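Local coordinates for flagellar motor switch protein FliG (Aquifex aeolicus, PDB 3HJL) that probably forms part of the rotor-mounted switch complex at the base of the flagellar basal body, contacting motor components that set the direction of rotation, at residues I252-L255 and K256-K260; N261-M264 and I265-G269; G298-K302 and S303-K307; R310-V313 and N314-K318. All coordinates share one frame; numbering follows the deposited sequence.

Contact 1. Residues I252-L255 and K256-K260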
ATOM      1  N   ILE A 252     -48.642   4.203  11.923  1.00 67.41           N
ATOM      2  CA  ILE A 252     -49.500   5.413  11.923  1.00 67.12           C
ATOM      3  C   ILE A 252     -48.677   6.690  12.128  1.00 63.04           C
ATOM      4  O   ILE A 252     -48.856   7.666  11.399  1.00 55.72           O
ATOM      5  CB  ILE A 252     -50.620   5.351  13.019  1.00 66.30           C
ATOM      6  CG1 ILE A 252     -51.896   4.722  12.459  1.00 68.19           C
ATOM      7  CG2 ILE A 252     -50.970   6.743  13.518  1.00 68.41           C
ATOM      8  CD1 ILE A 252     -51.740   3.303  12.024  1.00 66.10           C
ATOM      9  N   GLU A 253     -47.755   6.656  13.095  1.00 61.03           N
ATOM     10  CA  GLU A 253     -46.890   7.804  13.388  1.00 57.66           C
ATOM     11  C   GLU A 253     -45.884   8.086  12.267  1.00 61.62           C
ATOM     12  O   GLU A 253     -45.524   9.243  12.032  1.00 58.14           O
ATOM     13  CB  GLU A 253     -46.151   7.603  14.714  1.00 56.76           C
ATOM     14  CG  GLU A 253     -47.051   7.429  15.943  1.00 63.28           C
ATOM     15  CD  GLU A 253     -47.999   8.598  16.185  1.00 64.72           C
ATOM     16  OE1 GLU A 253     -47.668   9.748  15.815  1.00 62.88           O
ATOM     17  OE2 GLU A 253     -49.079   8.360  16.761  1.00 70.49           O
ATOM     18  N   ILE A 254     -45.424   7.027  11.593  1.00 65.26           N
ATOM     19  CA  ILE A 254     -44.526   7.160  10.440  1.00 64.78           C
ATOM     20  C   ILE A 254     -45.274   7.787   9.247  1.00 66.15           C
ATOM     21  O   ILE A 254     -44.752   8.686   8.584  1.00 70.20           O
ATOM     22  CB  ILE A 254     -43.925   5.791  10.025  1.00 62.38           C
ATOM     23  CG1 ILE A 254     -42.951   5.283  11.091  1.00 65.58           C
ATOM     24  CG2 ILE A 254     -43.189   5.912   8.704  1.00 65.64           C
ATOM     25  CD1 ILE A 254     -42.700   3.786  11.015  1.00 65.10           C
ATOM     26  N   LEU A 255     -46.495   7.314   8.993  1.00 65.48           N
ATOM     27  CA  LEU A 255     -47.350   7.860   7.928  1.00 66.22           C
ATOM     28  C   LEU A 255     -47.704   9.344   8.142  1.00 66.27           C
ATOM     29  O   LEU A 255     -47.969  10.068   7.177  1.00 68.15           O
ATOM     30  CB  LEU A 255     -48.632   7.028   7.791  1.00 64.29           C
ATOM     31  CG  LEU A 255     -48.467   5.626   7.196  1.00 64.85           C
ATOM     32  CD1 LEU A 255     -49.694   4.763   7.470  1.00 62.12           C
ATOM     33  CD2 LEU A 255     -48.194   5.712   5.696  1.00 71.11           C
ATOM     34  N   LYS A 256     -47.727   9.784   9.401  1.00 70.21           N
ATOM     35  CA  LYS A 256     -47.915  11.206   9.736  1.00 68.31           C
ATOM     36  C   LYS A 256     -46.727  12.114   9.329  1.00 64.93           C
ATOM     37  O   LYS A 256     -46.924  13.301   9.112  1.00 60.45           O
ATOM     38  CB  LYS A 256     -48.201  11.371  11.242  1.00 67.32           C
ATOM     39  CG  LYS A 256     -49.609  10.942  11.654  1.00 69.39           C
ATOM     40  CD  LYS A 256     -49.782  10.890  13.170  1.00 69.73           C
ATOM     41  CE  LYS A 256     -51.220  10.522  13.547  1.00 68.85           C
ATOM     42  NZ  LYS A 256     -51.388  10.237  15.001  1.00 65.48           N
ATOM     43  N   VAL A 257     -45.524  11.545   9.192  1.00 69.50           N
ATOM     44  CA  VAL A 257     -44.293  12.324   8.905  1.00 71.06           C
ATOM     45  C   VAL A 257     -43.707  12.116   7.496  1.00 76.48           C
ATOM     46  O   VAL A 257     -43.308  13.094   6.856  1.00 78.27           O
ATOM     47  CB  VAL A 257     -43.179  12.066   9.974  1.00 66.38           C
ATOM     48  CG1 VAL A 257     -42.909  10.593  10.147  1.00 60.61           C
ATOM     49  CG2 VAL A 257     -41.889  12.803   9.607  1.00 67.71           C
ATOM     50  N   VAL A 258     -43.642  10.866   7.023  1.00 75.65           N
ATOM     51  CA  VAL A 258     -43.046  10.582   5.699  1.00 74.93           C
ATOM     52  C   VAL A 258     -43.832  11.171   4.520  1.00 70.43           C
ATOM     53  O   VAL A 258     -45.060  11.236   4.537  1.00 68.20           O
ATOM     54  CB  VAL A 258     -42.805   9.042   5.410  1.00 72.11           C
ATOM     55  CG1 VAL A 258     -41.738   8.487   6.308  1.00 77.81           C
ATOM     56  CG2 VAL A 258     -44.094   8.229   5.517  1.00 73.56           C
ATOM     57  N   ASP A 259     -43.084  11.612   3.511  1.00 74.26           N
ATOM     58  CA  ASP A 259     -43.637  12.084   2.248  1.00 69.42           C
ATOM     59  C   ASP A 259     -44.218  10.880   1.490  1.00 70.80           C
ATOM     60  O   ASP A 259     -43.661   9.771   1.552  1.00 72.05           O
ATOM     61  CB  ASP A 259     -42.515  12.742   1.431  1.00 73.52           C
ATOM     62  CG  ASP A 259     -42.949  13.134   0.039  1.00 78.95           C
ATOM     63  OD1 ASP A 259     -44.011  13.779  -0.106  1.00 89.62           O
ATOM     64  OD2 ASP A 259     -42.200  12.826  -0.912  1.00 80.90           O
ATOM     65  N   LYS A 260     -45.344  11.102   0.808  1.00 67.62           N
ATOM     66  CA  LYS A 260     -46.034  10.060   0.031  1.00 65.38           C
ATOM     67  C   LYS A 260     -45.170   9.515  -1.108  1.00 63.11           C
ATOM     68  O   LYS A 260     -45.093   8.297  -1.300  1.00 64.85           O
ATOM     69  CB  LYS A 260     -47.361  10.605  -0.546  1.00 66.27           C
ATOM     70  CG  LYS A 260     -48.113   9.605  -1.452  1.00 67.01           C
ATOM     71  CD  LYS A 260     -49.415  10.151  -2.004  1.00 65.50           C
ATOM     72  CE  LYS A 260     -49.964   9.188  -3.054  1.00 67.96           C
ATOM     73  NZ  LYS A 260     -51.389   9.418  -3.370  1.00 64.05           N
TER
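The C-terminal end of helix 248-255, where I254 meets V257 and V258, forms a tight turn in the all-helical C-terminal domain of FliG, just ahead of helix 260-268. Two backbone donors grip the carbonyl oxygen of I254. V258 N lies 2.9 Å from I254 O, almost straight out from the carbonyl, with an N-H...O angle of 178°. V257 N reaches I254 O at 3.0 Å from above the carbonyl plane, so the two donors occupy different positions round one oxygen. K256 N, bonded to I252 O at 3.1 Å, keeps the helical i to i+4 spacing. V258 folds back over the turn: its chi1 of -68° sets CG2 between the backbone N and the carbonyl carbon, facing I254 O at 3.2 Å, while V258 CG1 crosses I254 CG2 at 3.8 Å. This valine also packs on I315 of helix 302-320, so an alanine here would probably open a gap toward that helix and leave I254 CG2 without the V258 methyl against it. The other flank is led by charged groups. K256 stretches its extended chain alongside E253, passing I252 CG2 with its CE at 3.8 Å. E253 bends at chi2 (-58°) to bring its carboxylate round, and K256 NZ ends 3.5 Å from E253 OE2 in a weak salt bridge. Both residues are exposed, so the ion pair probably adds little; the turn is probably fixed more by the doubly bonded carbonyl and the apolar contact beside it.

Contact 2. Residues N261-M264 and I265-G269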
ATOM      1  N   ASN A 261     -44.561  10.417  -1.878  1.00 60.50           N
ATOM      2  CA  ASN A 261     -43.724  10.029  -3.017  1.00 64.86           C
ATOM      3  C   ASN A 261     -42.507   9.219  -2.559  1.00 65.57           C
ATOM      4  O   ASN A 261     -42.163   8.213  -3.181  1.00 58.00           O
ATOM      5  CB  ASN A 261     -43.271  11.257  -3.838  1.00 65.62           C
ATOM      6  CG  ASN A 261     -44.444  12.037  -4.452  1.00 76.78           C
ATOM      7  OD1 ASN A 261     -45.485  11.469  -4.793  1.00 80.38           O
ATOM      8  ND2 ASN A 261     -44.264  13.349  -4.601  1.00 78.08           N
ATOM      9  N   THR A 262     -41.870   9.652  -1.469  1.00 67.18           N
ATOM     10  CA  THR A 262     -40.734   8.916  -0.886  1.00 63.75           C
ATOM     11  C   THR A 262     -41.145   7.508  -0.461  1.00 58.54           C
ATOM     12  O   THR A 262     -40.453   6.539  -0.780  1.00 62.94           O
ATOM     13  CB  THR A 262     -40.144   9.653   0.340  1.00 66.62           C
ATOM     14  OG1 THR A 262     -39.753  10.978  -0.039  1.00 71.41           O
ATOM     15  CG2 THR A 262     -38.933   8.904   0.898  1.00 62.73           C
ATOM     16  N   LEU A 263     -42.285   7.399   0.226  1.00 59.52           N
ATOM     17  CA  LEU A 263     -42.800   6.091   0.671  1.00 59.36           C
ATOM     18  C   LEU A 263     -43.195   5.189  -0.510  1.00 56.67           C
ATOM     19  O   LEU A 263     -42.950   3.995  -0.477  1.00 63.79           O
ATOM     20  CB  LEU A 263     -44.000   6.272   1.614  1.00 56.31           C
ATOM     21  CG  LEU A 263     -44.504   5.001   2.312  1.00 58.91           C
ATOM     22  CD1 LEU A 263     -43.425   4.448   3.231  1.00 54.11           C
ATOM     23  CD2 LEU A 263     -45.796   5.244   3.080  1.00 49.41           C
ATOM     24  N   MET A 264     -43.863   5.756  -1.509  1.00 59.08           N
ATOM     25  CA  MET A 264     -44.228   5.011  -2.718  1.00 62.43           C
ATOM     26  C   MET A 264     -43.013   4.392  -3.387  1.00 60.24           C
ATOM     27  O   MET A 264     -43.011   3.199  -3.693  1.00 62.00           O
ATOM     28  CB  MET A 264     -44.920   5.922  -3.741  1.00 68.22           C
ATOM     29  CG  MET A 264     -46.411   6.095  -3.515  1.00 70.05           C
ATOM     30  SD  MET A 264     -47.285   7.083  -4.741  1.00 75.96           S
ATOM     31  CE  MET A 264     -46.362   6.756  -6.224  1.00 79.93           C
ATOM     32  N   ILE A 265     -42.000   5.229  -3.622  1.00 59.64           N
ATOM     33  CA  ILE A 265     -40.752   4.822  -4.277  1.00 62.08           C
ATOM     34  C   ILE A 265     -40.019   3.752  -3.467  1.00 57.24           C
ATOM     35  O   ILE A 265     -39.561   2.753  -4.028  1.00 59.08           O
ATOM     36  CB  ILE A 265     -39.812   6.043  -4.505  1.00 65.04           C
ATOM     37  CG1 ILE A 265     -40.402   6.999  -5.556  1.00 66.35           C
ATOM     38  CG2 ILE A 265     -38.420   5.582  -4.968  1.00 56.91           C
ATOM     39  CD1 ILE A 265     -40.283   6.487  -6.989  1.00 73.42           C
ATOM     40  N   ALA A 266     -39.923   3.971  -2.151  1.00 55.09           N
ATOM     41  CA  ALA A 266     -39.331   3.004  -1.212  1.00 57.91           C
ATOM     42  C   ALA A 266     -40.006   1.644  -1.269  1.00 53.83           C
ATOM     43  O   ALA A 266     -39.336   0.609  -1.170  1.00 59.15           O
ATOM     44  CB  ALA A 266     -39.401   3.537   0.211  1.00 53.01           C
ATOM     45  N   LEU A 267     -41.333   1.654  -1.389  1.00 55.19           N
ATOM     46  CA  LEU A 267     -42.115   0.422  -1.416  1.00 56.67           C
ATOM     47  C   LEU A 267     -42.069  -0.344  -2.740  1.00 52.54           C
ATOM     48  O   LEU A 267     -42.453  -1.499  -2.772  1.00 59.27           O
ATOM     49  CB  LEU A 267     -43.557   0.678  -0.971  1.00 52.16           C
ATOM     50  CG  LEU A 267     -43.763   1.026   0.517  1.00 57.71           C
ATOM     51  CD1 LEU A 267     -45.206   1.297   0.782  1.00 52.02           C
ATOM     52  CD2 LEU A 267     -43.275  -0.076   1.449  1.00 59.13           C
ATOM     53  N   LEU A 268     -41.577   0.278  -3.815  1.00 61.04           N
ATOM     54  CA  LEU A 268     -41.413  -0.422  -5.106  1.00 64.74           C
ATOM     55  C   LEU A 268     -40.461  -1.608  -4.985  1.00 64.07           C
ATOM     56  O   LEU A 268     -40.725  -2.673  -5.541  1.00 70.98           O
ATOM     57  CB  LEU A 268     -40.891   0.520  -6.202  1.00 63.25           C
ATOM     58  CG  LEU A 268     -41.823   1.583  -6.767  1.00 58.88           C
ATOM     59  CD1 LEU A 268     -41.057   2.450  -7.758  1.00 56.54           C
ATOM     60  CD2 LEU A 268     -43.030   0.938  -7.444  1.00 58.15           C
ATOM     61  N   GLY A 269     -39.362  -1.413  -4.253  1.00 72.62           N
ATOM     62  CA  GLY A 269     -38.391  -2.483  -3.987  1.00 78.28           C
ATOM     63  C   GLY A 269     -38.557  -3.145  -2.623  1.00 80.79           C
ATOM     64  O   GLY A 269     -37.584  -3.687  -2.084  1.00 76.45           O
TER
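L263 and L267, one helical turn apart, lie side by side and point the same way, with L263 CG 4.1 Å from L267 CD1. The backbone holds them in step: L267 N donates to L263 O at 3.0 Å, and L267 CG folds over that same L263 O at 3.2 Å. L263 has its CG anti to the backbone N (chi1 -171°), while L267 has its CG beside the N (chi1 -69°), a torsion that lays it over L263 O. On another flank, I265 N bonds N261 O at 3.0 Å, and I265 CG1 leans over the same N261 O at 3.2 Å. A266 N donates to T262 O in the same i to i+4 pattern. These are successive turns of helix 260-268, in the C-terminal domain of a protein that contains armadillo repeat motifs. The bonds to M264 O, from L267 N and L268 N, are weak. Further out, neighbouring helices fix each face. F278 of helix 272-279 packs on both leucines, and M264 rests on F290 and M294 of helix 284-296. Helix 302-320 comes against A266 through A308, while its Q309 NE2 bonds the backbone oxygen of A266. At the start of the helix, T262 OG1 and D259 OD2 are joined by a hydrogen bond.

Contact 3. Residues G298-K302 and S303-K307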
ATOM      1  N   GLY A 298     -43.910   4.439 -13.126  1.00 74.03           N
ATOM      2  CA  GLY A 298     -43.156   3.857 -14.233  1.00 71.01           C
ATOM      3  C   GLY A 298     -41.806   3.349 -13.744  1.00 71.82           C
ATOM      4  O   GLY A 298     -41.632   3.130 -12.541  1.00 73.70           O
ATOM      5  N   PRO A 299     -40.829   3.180 -14.662  1.00 71.41           N
ATOM      6  CA  PRO A 299     -39.538   2.607 -14.257  1.00 70.03           C
ATOM      7  C   PRO A 299     -38.686   3.551 -13.398  1.00 63.69           C
ATOM      8  O   PRO A 299     -38.283   4.616 -13.865  1.00 73.62           O
ATOM      9  CB  PRO A 299     -38.849   2.317 -15.590  1.00 72.10           C
ATOM     10  CG  PRO A 299     -39.436   3.295 -16.545  1.00 72.74           C
ATOM     11  CD  PRO A 299     -40.856   3.516 -16.100  1.00 72.12           C
ATOM     12  N   VAL A 300     -38.438   3.147 -12.154  1.00 64.07           N
ATOM     13  CA  VAL A 300     -37.656   3.923 -11.186  1.00 62.89           C
ATOM     14  C   VAL A 300     -36.344   3.198 -10.923  1.00 62.49           C
ATOM     15  O   VAL A 300     -36.347   1.987 -10.707  1.00 64.48           O
ATOM     16  CB  VAL A 300     -38.417   4.057  -9.850  1.00 60.61           C
ATOM     17  CG1 VAL A 300     -37.556   4.745  -8.810  1.00 60.06           C
ATOM     18  CG2 VAL A 300     -39.737   4.811 -10.059  1.00 57.71           C
ATOM     19  N   LYS A 301     -35.229   3.934 -10.969  1.00 67.91           N
ATOM     20  CA  LYS A 301     -33.890   3.364 -10.719  1.00 58.16           C
ATOM     21  C   LYS A 301     -33.788   2.712  -9.348  1.00 58.18           C
ATOM     22  O   LYS A 301     -34.378   3.207  -8.378  1.00 62.43           O
ATOM     23  CB  LYS A 301     -32.813   4.448 -10.801  1.00 58.10           C
ATOM     24  CG  LYS A 301     -32.380   4.805 -12.199  1.00 60.76           C
ATOM     25  CD  LYS A 301     -31.306   5.890 -12.167  1.00 64.09           C
ATOM     26  CE  LYS A 301     -30.392   5.816 -13.377  1.00 70.06           C
ATOM     27  NZ  LYS A 301     -29.506   4.600 -13.380  1.00 74.75           N
ATOM     28  N   LYS A 302     -33.022   1.618  -9.269  1.00 55.96           N
ATOM     29  CA  LYS A 302     -32.785   0.920  -8.003  1.00 50.92           C
ATOM     30  C   LYS A 302     -32.106   1.842  -6.990  1.00 50.37           C
ATOM     31  O   LYS A 302     -32.402   1.788  -5.803  1.00 53.89           O
ATOM     32  CB  LYS A 302     -31.908  -0.324  -8.201  1.00 56.42           C
ATOM     33  CG  LYS A 302     -32.507  -1.423  -9.072  0.50 54.95           C
ATOM     34  CD  LYS A 302     -31.761  -2.745  -8.864  0.50 53.30           C
ATOM     35  CE  LYS A 302     -31.896  -3.676 -10.062  0.50 54.24           C
ATOM     36  NZ  LYS A 302     -31.078  -3.211 -11.227  0.50 49.95           N
ATOM     37  N   SER A 303     -31.170   2.662  -7.468  1.00 51.75           N
ATOM     38  CA  SER A 303     -30.486   3.643  -6.622  1.00 55.90           C
ATOM     39  C   SER A 303     -31.460   4.619  -5.941  1.00 53.35           C
ATOM     40  O   SER A 303     -31.238   5.019  -4.799  1.00 57.05           O
ATOM     41  CB  SER A 303     -29.434   4.407  -7.441  1.00 56.44           C
ATOM     42  OG  SER A 303     -29.992   4.925  -8.642  1.00 63.56           O
ATOM     43  N   GLU A 304     -32.542   4.971  -6.638  1.00 59.75           N
ATOM     44  CA  GLU A 304     -33.581   5.857  -6.094  1.00 60.08           C
ATOM     45  C   GLU A 304     -34.508   5.144  -5.115  1.00 53.55           C
ATOM     46  O   GLU A 304     -34.949   5.751  -4.143  1.00 62.26           O
ATOM     47  CB  GLU A 304     -34.396   6.491  -7.227  1.00 68.46           C
ATOM     48  CG  GLU A 304     -33.593   7.429  -8.118  1.00 73.64           C
ATOM     49  CD  GLU A 304     -33.091   8.660  -7.374  1.00 80.16           C
ATOM     50  OE1 GLU A 304     -33.926   9.375  -6.775  1.00 84.67           O
ATOM     51  OE2 GLU A 304     -31.866   8.910  -7.393  1.00 82.06           O
ATOM     52  N   ILE A 305     -34.838   3.882  -5.399  1.00 56.03           N
ATOM     53  CA  ILE A 305     -35.616   3.041  -4.464  1.00 57.68           C
ATOM     54  C   ILE A 305     -34.831   2.866  -3.155  1.00 59.98           C
ATOM     55  O   ILE A 305     -35.396   2.972  -2.066  1.00 61.65           O
ATOM     56  CB  ILE A 305     -35.908   1.627  -5.051  1.00 57.11           C
ATOM     57  CG1 ILE A 305     -36.831   1.715  -6.273  1.00 57.45           C
ATOM     58  CG2 ILE A 305     -36.562   0.734  -3.996  1.00 53.15           C
ATOM     59  CD1 ILE A 305     -36.965   0.405  -7.021  1.00 57.50           C
ATOM     60  N   GLU A 306     -33.531   2.596  -3.284  1.00 62.55           N
ATOM     61  CA  GLU A 306     -32.614   2.518  -2.145  1.00 63.27           C
ATOM     62  C   GLU A 306     -32.569   3.821  -1.331  1.00 62.18           C
ATOM     63  O   GLU A 306     -32.649   3.780  -0.100  1.00 62.32           O
ATOM     64  CB  GLU A 306     -31.205   2.153  -2.629  1.00 68.95           C
ATOM     65  CG  GLU A 306     -31.077   0.693  -3.072  1.00 70.96           C
ATOM     66  CD  GLU A 306     -29.771   0.365  -3.809  1.00 70.66           C
ATOM     67  OE1 GLU A 306     -29.536  -0.844  -4.034  1.00 73.61           O
ATOM     68  OE2 GLU A 306     -28.990   1.286  -4.168  1.00 63.05           O
ATOM     69  N   LYS A 307     -32.455   4.961  -2.022  1.00 61.13           N
ATOM     70  CA  LYS A 307     -32.427   6.291  -1.377  1.00 63.15           C
ATOM     71  C   LYS A 307     -33.698   6.580  -0.564  1.00 65.01           C
ATOM     72  O   LYS A 307     -33.626   7.089   0.551  1.00 66.91           O
ATOM     73  CB  LYS A 307     -32.220   7.394  -2.426  1.00 67.99           C
ATOM     74  CG  LYS A 307     -32.124   8.827  -1.852  1.00 69.94           C
ATOM     75  CD  LYS A 307     -31.950   9.877  -2.950  1.00 71.32           C
ATOM     76  CE  LYS A 307     -32.130  11.296  -2.397  1.00 74.90           C
ATOM     77  NZ  LYS A 307     -32.113  12.347  -3.459  1.00 73.37           N
TER
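The backbone oxygen of K301 takes two amides of the helix that follows: I305 N at 3.1 Å, lying in the carbonyl plane with an N-H...O angle of 160°, and, in a weak bond, E304 N. K301 is the N-cap of helix 302-320, and V300 just before it meets I305 in a hydrophobic staple, the apolar contact between the residue preceding the N-cap and the fourth residue of the helix. V300 turns its CG1 anti to the backbone N (chi1 175°), which carries that methyl to 4.0 Å from I305 CG1; the same V300 CG1 crosses E304 at about a right angle, 3.9 Å from E304 CB. I305 and V300 both also touch L268 of helix 260-268, so an alanine in place of the isoleucine would probably leave V300 CG1 without its staple partner and open a gap toward L268. The next turn is firm too, with K302 O accepting E306 N at 2.9 Å. The rest of this helix start is polar and open to solvent. E304 and E306 put acidic groups near the helix N terminus, where they are likely to suit the helix dipole, while K301 and K302 add positive charge. The S303 hydroxyl, placed between its own backbone N and carbonyl carbon, faces the side chain of K301, two residues back. There, S303 OG lies 3.6 Å from K301 CB.

Contact 4. Residues R310-V313 and N314-K318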
ATOM      1  N   ARG A 310     -33.740   4.331   2.655  1.00 64.04           N
ATOM      2  CA  ARG A 310     -32.915   4.882   3.747  1.00 63.89           C
ATOM      3  C   ARG A 310     -33.511   6.158   4.348  1.00 66.21           C
ATOM      4  O   ARG A 310     -33.295   6.432   5.525  1.00 68.19           O
ATOM      5  CB  ARG A 310     -31.449   5.102   3.332  1.00 67.95           C
ATOM      6  CG  ARG A 310     -31.185   6.188   2.296  1.00 72.93           C
ATOM      7  CD  ARG A 310     -29.682   6.363   2.044  1.00 74.18           C
ATOM      8  NE  ARG A 310     -29.095   5.198   1.358  1.00 78.17           N
ATOM      9  CZ  ARG A 310     -28.798   5.101   0.050  1.00 77.99           C
ATOM     10  NH1 ARG A 310     -28.980   6.117  -0.803  1.00 70.99           N
ATOM     11  NH2 ARG A 310     -28.277   3.963  -0.414  1.00 81.52           N
ATOM     12  N   GLN A 311     -34.246   6.930   3.538  1.00 68.17           N
ATOM     13  CA  GLN A 311     -34.945   8.131   4.024  1.00 65.54           C
ATOM     14  C   GLN A 311     -36.057   7.768   5.014  1.00 61.88           C
ATOM     15  O   GLN A 311     -36.220   8.425   6.039  1.00 65.58           O
ATOM     16  CB  GLN A 311     -35.507   8.964   2.861  1.00 65.75           C
ATOM     17  CG  GLN A 311     -34.465   9.861   2.184  1.00 69.03           C
ATOM     18  CD  GLN A 311     -35.015  10.644   0.992  1.00 69.84           C
ATOM     19  OE1 GLN A 311     -36.130  10.399   0.518  1.00 76.70           O
ATOM     20  NE2 GLN A 311     -34.225  11.590   0.500  1.00 70.84           N
ATOM     21  N   VAL A 312     -36.811   6.719   4.699  1.00 65.41           N
ATOM     22  CA  VAL A 312     -37.833   6.193   5.608  1.00 63.39           C
ATOM     23  C   VAL A 312     -37.175   5.691   6.908  1.00 66.06           C
ATOM     24  O   VAL A 312     -37.687   5.936   7.993  1.00 61.39           O
ATOM     25  CB  VAL A 312     -38.640   5.032   4.948  1.00 62.43           C
ATOM     26  CG1 VAL A 312     -39.603   4.391   5.946  1.00 52.42           C
ATOM     27  CG2 VAL A 312     -39.391   5.530   3.710  1.00 52.87           C
ATOM     28  N   VAL A 313     -36.029   5.012   6.777  1.00 69.88           N
ATOM     29  CA  VAL A 313     -35.257   4.524   7.934  1.00 68.14           C
ATOM     30  C   VAL A 313     -34.704   5.668   8.813  1.00 67.68           C
ATOM     31  O   VAL A 313     -34.733   5.566  10.044  1.00 67.95           O
ATOM     32  CB  VAL A 313     -34.109   3.567   7.488  1.00 68.29           C
ATOM     33  CG1 VAL A 313     -33.168   3.232   8.663  1.00 67.27           C
ATOM     34  CG2 VAL A 313     -34.696   2.282   6.883  1.00 61.45           C
ATOM     35  N   ASN A 314     -34.220   6.747   8.188  1.00 66.01           N
ATOM     36  CA  ASN A 314     -33.779   7.951   8.927  1.00 65.74           C
ATOM     37  C   ASN A 314     -34.909   8.511   9.785  1.00 66.87           C
ATOM     38  O   ASN A 314     -34.691   8.926  10.927  1.00 75.10           O
ATOM     39  CB  ASN A 314     -33.323   9.066   7.967  1.00 66.39           C
ATOM     40  CG  ASN A 314     -32.008   8.761   7.272  1.00 63.89           C
ATOM     41  OD1 ASN A 314     -31.158   8.057   7.801  1.00 55.01           O
ATOM     42  ND2 ASN A 314     -31.827   9.330   6.083  1.00 67.73           N
ATOM     43  N   ILE A 315     -36.100   8.566   9.196  1.00 65.24           N
ATOM     44  CA  ILE A 315     -37.305   9.005   9.890  1.00 67.77           C
ATOM     45  C   ILE A 315     -37.657   8.035  11.017  1.00 67.94           C
ATOM     46  O   ILE A 315     -37.969   8.465  12.126  1.00 75.34           O
ATOM     47  CB  ILE A 315     -38.502   9.156   8.900  1.00 64.92           C
ATOM     48  CG1 ILE A 315     -38.280  10.376   8.002  1.00 66.44           C
ATOM     49  CG2 ILE A 315     -39.833   9.288   9.646  1.00 59.07           C
ATOM     50  CD1 ILE A 315     -39.167  10.414   6.806  1.00 66.98           C
ATOM     51  N   ILE A 316     -37.568   6.736  10.736  1.00 67.34           N
ATOM     52  CA  ILE A 316     -37.870   5.705  11.733  1.00 64.05           C
ATOM     53  C   ILE A 316     -36.925   5.755  12.954  1.00 64.36           C
ATOM     54  O   ILE A 316     -37.368   5.530  14.080  1.00 63.89           O
ATOM     55  CB  ILE A 316     -37.923   4.288  11.102  1.00 61.36           C
ATOM     56  CG1 ILE A 316     -39.200   4.139  10.271  1.00 61.74           C
ATOM     57  CG2 ILE A 316     -37.943   3.210  12.181  1.00 65.37           C
ATOM     58  CD1 ILE A 316     -39.238   2.893   9.409  1.00 63.28           C
ATOM     59  N   ARG A 317     -35.650   6.098  12.731  1.00 64.78           N
ATOM     60  CA  ARG A 317     -34.668   6.233  13.826  1.00 64.69           C
ATOM     61  C   ARG A 317     -35.075   7.265  14.877  1.00 68.16           C
ATOM     62  O   ARG A 317     -34.860   7.056  16.070  1.00 66.31           O
ATOM     63  CB  ARG A 317     -33.307   6.660  13.301  1.00 61.45           C
ATOM     64  CG  ARG A 317     -32.485   5.603  12.592  1.00 58.29           C
ATOM     65  CD  ARG A 317     -31.020   5.940  12.818  1.00 58.66           C
ATOM     66  NE  ARG A 317     -30.139   5.521  11.747  1.00 50.61           N
ATOM     67  CZ  ARG A 317     -28.849   5.862  11.672  1.00 48.92           C
ATOM     68  NH1 ARG A 317     -28.269   6.608  12.625  1.00 51.21           N
ATOM     69  NH2 ARG A 317     -28.127   5.442  10.642  1.00 58.34           N
ATOM     70  N   LYS A 318     -35.560   8.416  14.415  1.00 69.02           N
ATOM     71  CA  LYS A 318     -36.084   9.462  15.302  1.00 73.48           C
ATOM     72  C   LYS A 318     -37.255   8.970  16.171  1.00 72.12           C
ATOM     73  O   LYS A 318     -37.402   9.408  17.306  1.00 63.10           O
ATOM     74  CB  LYS A 318     -36.519  10.683  14.488  1.00 76.16           C
ATOM     75  CG  LYS A 318     -35.367  11.528  13.958  1.00 79.58           C
ATOM     76  CD  LYS A 318     -35.864  12.552  12.933  1.00 81.56           C
ATOM     77  CE  LYS A 318     -35.033  13.836  12.944  1.00 81.55           C
ATOM     78  NZ  LYS A 318     -35.387  14.731  14.093  1.00 74.67           N
TER
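V312 and I316 make the close-packed side of this helix: they lie side by side, pointing the same way, with V312 CG1 3.8 Å from I316 CD1. I316 N donates to V312 O at 2.9 Å, and I316 CG1 comes over the same V312 O at 3.3 Å. Both residues are buried, V312 against A266 of helix 260-268 and I316 against F238 and I243. Round the helix, I315 lays its CD1 3.6 Å from Q311 O. The side carrying R310 and N314 is looser. There the strong link is backbone, N314 N to R310 O at 2.8 Å. N314 swings its CG back over R310 O (chi1 -71°), but its ND2, 3.3 Å from R310 O, is poorly angled and forms no hydrogen bond there. R310 itself sends its guanidinium away from N314-K318. R317, backbone-bonded through its N to V313 O, reaches out to helix 227-237; its NH1 and NH2 are hydrogen-bonded beyond this turn, though its pairing with E231 is long and weak. Four i to i+4 main-chain bonds thus run through this turn, but side-chain cohesion is apolar and one-sided, and the polar groups make no side-chain hydrogen bond between the two segments.

Followed from the N terminus, the four contacts run in series, none nested or crossing. Contact 1 closes the turn leaving helix 248-255, contact 2 spans most of helix 260-268, contact 3 opens helix 302-320 after the loop from helix 284-296, and contact 4 lies further along that same helix. In space the chain folds back: V257 CG1 of contact 1 lies 3.4 Å from I315 CG2 of contact 4, and L255 packs on L263 of contact 2. Helix 260-268 bridges the rest, with I265 and L268 against V300 in contact 3 and L263 against V312 in contact 4. Helix 302-320 thus packs on both the turn of contact 1 and helix 260-268.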